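Local atomic coordinates of aminotransferase (Neisseria meningitidis Z2491, PDB entry 3JTX), a protein that probably transfers amino groups with pyridoxal phosphate as a covalently held cofactor, as a class I and II aminotransferase. Residues E305-V310 / L377-V381. Numbering follows the deposited sequence.
Sequences EKFERV and LVADV
K306 reaches from its helix into the bend of 377-381 and offers its ammonium group to the carbonyls of L377 and A379, and weakly to V378 between them. Its CB leaves the helix toward the loop, with CG anti to the carbonyl carbon (chi1 -64°). CG then lies against the backbone of V381, 4.0 Å from V381 CA. CD passes L377 CB and comes 3.3 Å from L377 O, while CE approaches A379 O. At the tip, K306 NZ donates to A379 O at 2.8 Å. K306 NZ also donates to L377 O at 2.9 Å, in both cases from well above the carbonyl plane. The bond from K306 NZ to V378 O, 3.1 Å, is weak. H42 NE2 is a further hydrogen-bond partner of the buried amine, and three carbonyls of the loop before helix 381-394 share one donor.

L377 makes the apolar contacts: its CD1 sits almost exactly over the centre of the F307 ring, 3.6 Å from the centroid and 3° off the normal, a CH-pi contact; the same methyl faces V310 CB. On the side nearer solvent, V381 sets its methyls against polar groups, CG2 3.6 Å from R309 NH1, the two side chains crossing at about a right angle. V381 CG1 lies 4.1 Å from E305 OE2.

The loop links strand 372-376 to helix 381-394, whose C384 touches K306, V310 and L377; I329 of strand 328-332 meets F307, V310 and L377. Helix 294-314 thus packs against both the antiparallel sheet and the C-terminal helix, consistent with the small domain of fold type I PLP enzymes.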
ATOM      1  N   GLU A 305      -5.456  28.711  18.732  1.00 21.03           N
ATOM      2  CA  GLU A 305      -5.874  29.039  20.098  1.00 21.42           C
ATOM      3  C   GLU A 305      -4.888  28.428  21.089  1.00 20.47           C
ATOM      4  O   GLU A 305      -4.424  29.088  22.007  1.00 20.40           O
ATOM      5  CB  GLU A 305      -7.292  28.513  20.343  1.00 21.87           C
ATOM      6  CG  GLU A 305      -7.852  28.810  21.720  1.00 25.55           C
ATOM      7  CD  GLU A 305      -9.223  28.173  21.973  1.00 29.47           C
ATOM      8  OE1 GLU A 305      -9.652  27.285  21.188  1.00 31.58           O
ATOM      9  OE2 GLU A 305      -9.857  28.556  22.983  1.00 31.34           O
ATOM     10  N   LYS A 306      -4.527  27.165  20.876  1.00 19.52           N
ATOM     11  CA  LYS A 306      -3.586  26.504  21.770  1.00 19.33           C
ATOM     12  C   LYS A 306      -2.240  27.242  21.844  1.00 18.85           C
ATOM     13  O   LYS A 306      -1.733  27.505  22.934  1.00 18.91           O
ATOM     14  CB  LYS A 306      -3.339  25.053  21.327  1.00 18.86           C
ATOM     15  CG  LYS A 306      -4.573  24.159  21.390  1.00 19.71           C
ATOM     16  CD  LYS A 306      -4.255  22.742  20.938  1.00 19.03           C
ATOM     17  CE  LYS A 306      -5.439  22.061  20.255  1.00 18.44           C
ATOM     18  NZ  LYS A 306      -5.097  20.646  19.909  1.00 17.14           N
ATOM     19  N   PHE A 307      -1.660  27.549  20.682  1.00 18.70           N
ATOM     20  CA  PHE A 307      -0.348  28.200  20.621  1.00 18.68           C
ATOM     21  C   PHE A 307      -0.395  29.617  21.196  1.00 19.26           C
ATOM     22  O   PHE A 307       0.535  30.034  21.878  1.00 19.22           O
ATOM     23  CB  PHE A 307       0.182  28.249  19.187  1.00 18.71           C
ATOM     24  CG  PHE A 307       0.902  27.001  18.763  1.00 18.71           C
ATOM     25  CD1 PHE A 307       2.262  26.865  18.981  1.00 20.54           C
ATOM     26  CD2 PHE A 307       0.221  25.974  18.152  1.00 21.52           C
ATOM     27  CE1 PHE A 307       2.932  25.721  18.590  1.00 22.11           C
ATOM     28  CE2 PHE A 307       0.877  24.825  17.750  1.00 23.61           C
ATOM     29  CZ  PHE A 307       2.245  24.699  17.972  1.00 23.25           C
ATOM     30  N   GLU A 308      -1.476  30.345  20.897  1.00 19.52           N
ATOM     31  CA  GLU A 308      -1.672  31.695  21.391  1.00 20.40           C
ATOM     32  C   GLU A 308      -1.574  31.775  22.908  1.00 20.10           C
ATOM     33  O   GLU A 308      -1.080  32.758  23.436  1.00 19.59           O
ATOM     34  CB  GLU A 308      -3.044  32.231  20.973  1.00 21.28           C
ATOM     35  CG  GLU A 308      -3.036  32.919  19.655  1.00 24.03           C
ATOM     36  CD  GLU A 308      -4.427  33.330  19.194  1.00 28.34           C
ATOM     37  OE1 GLU A 308      -5.425  33.054  19.915  1.00 29.94           O
ATOM     38  OE2 GLU A 308      -4.508  33.921  18.095  1.00 31.32           O
ATOM     39  N   ARG A 309      -2.054  30.737  23.592  1.00 19.73           N
ATOM     40  CA  ARG A 309      -2.064  30.702  25.048  1.00 19.70           C
ATOM     41  C   ARG A 309      -0.806  30.051  25.630  1.00 19.06           C
ATOM     42  O   ARG A 309      -0.273  30.526  26.635  1.00 18.23           O
ATOM     43  CB  ARG A 309      -3.323  29.989  25.527  1.00 19.99           C
ATOM     44  CG  ARG A 309      -4.597  30.692  25.052  1.00 22.82           C
ATOM     45  CD  ARG A 309      -5.869  30.046  25.575  1.00 27.12           C
ATOM     46  NE  ARG A 309      -5.944  30.081  27.038  1.00 31.04           N
ATOM     47  CZ  ARG A 309      -6.810  29.384  27.780  1.00 31.84           C
ATOM     48  NH1 ARG A 309      -7.723  28.596  27.212  1.00 32.12           N
ATOM     49  NH2 ARG A 309      -6.761  29.483  29.104  1.00 33.24           N
ATOM     50  N   VAL A 310      -0.316  28.993  24.983  1.00 17.89           N
ATOM     51  CA  VAL A 310       0.834  28.237  25.481  1.00 17.24           C
ATOM     52  C   VAL A 310       2.173  28.979  25.335  1.00 17.24           C
ATOM     53  O   VAL A 310       2.996  28.957  26.251  1.00 16.38           O
ATOM     54  CB  VAL A 310       0.927  26.835  24.796  1.00 17.21           C
ATOM     55  CG1 VAL A 310       2.247  26.161  25.107  1.00 17.08           C
ATOM     56  CG2 VAL A 310      -0.244  25.957  25.204  1.00 15.14           C
ATOM     57  N   LEU A 377       1.005  19.866  20.426  1.00 16.89           N
ATOM     58  CA  LEU A 377      -0.205  20.472  20.978  1.00 17.14           C
ATOM     59  C   LEU A 377      -1.455  19.879  20.309  1.00 17.73           C
ATOM     60  O   LEU A 377      -2.216  20.572  19.622  1.00 18.08           O
ATOM     61  CB  LEU A 377      -0.156  21.999  20.824  1.00 17.42           C
ATOM     62  CG  LEU A 377       0.993  22.728  21.557  1.00 17.58           C
ATOM     63  CD1 LEU A 377       0.813  24.246  21.485  1.00 18.51           C
ATOM     64  CD2 LEU A 377       1.150  22.283  23.005  1.00 18.76           C
ATOM     65  N   VAL A 378      -1.673  18.590  20.543  1.00 18.28           N
ATOM     66  CA  VAL A 378      -2.796  17.865  19.936  1.00 18.83           C
ATOM     67  C   VAL A 378      -3.970  17.640  20.896  1.00 19.36           C
ATOM     68  O   VAL A 378      -5.113  17.546  20.456  1.00 19.74           O
ATOM     69  CB  VAL A 378      -2.330  16.530  19.297  1.00 18.96           C
ATOM     70  CG1 VAL A 378      -1.378  16.827  18.121  1.00 18.34           C
ATOM     71  CG2 VAL A 378      -1.655  15.614  20.306  1.00 19.05           C
ATOM     72  N   ALA A 379      -3.681  17.559  22.194  1.00 19.83           N
ATOM     73  CA  ALA A 379      -4.711  17.520  23.224  1.00 20.07           C
ATOM     74  C   ALA A 379      -5.485  18.842  23.239  1.00 20.44           C
ATOM     75  O   ALA A 379      -5.082  19.813  22.585  1.00 21.02           O
ATOM     76  CB  ALA A 379      -4.073  17.259  24.571  1.00 19.80           C
ATOM     77  N   ASP A 380      -6.584  18.901  23.985  1.00 20.30           N
ATOM     78  CA  ASP A 380      -7.400  20.123  23.992  1.00 21.02           C
ATOM     79  C   ASP A 380      -6.690  21.272  24.683  1.00 20.24           C
ATOM     80  O   ASP A 380      -5.721  21.061  25.428  1.00 20.09           O
ATOM     81  CB  ASP A 380      -8.807  19.911  24.561  1.00 21.48           C
ATOM     82  CG  ASP A 380      -8.825  19.501  26.024  1.00 22.42           C
ATOM     83  OD1 ASP A 380      -8.011  19.969  26.854  1.00 22.54           O
ATOM     84  OD2 ASP A 380      -9.711  18.698  26.334  1.00 24.58           O
ATOM     85  N   VAL A 381      -7.168  22.479  24.399  1.00 19.49           N
ATOM     86  CA  VAL A 381      -6.549  23.704  24.881  1.00 19.26           C
ATOM     87  C   VAL A 381      -6.401  23.738  26.406  1.00 18.72           C
ATOM     88  O   VAL A 381      -5.346  24.122  26.906  1.00 18.00           O
ATOM     89  CB  VAL A 381      -7.287  24.979  24.351  1.00 19.11           C
ATOM     90  CG1 VAL A 381      -8.717  25.055  24.871  1.00 20.06           C
ATOM     91  CG2 VAL A 381      -6.513  26.235  24.726  1.00 19.75           C
TER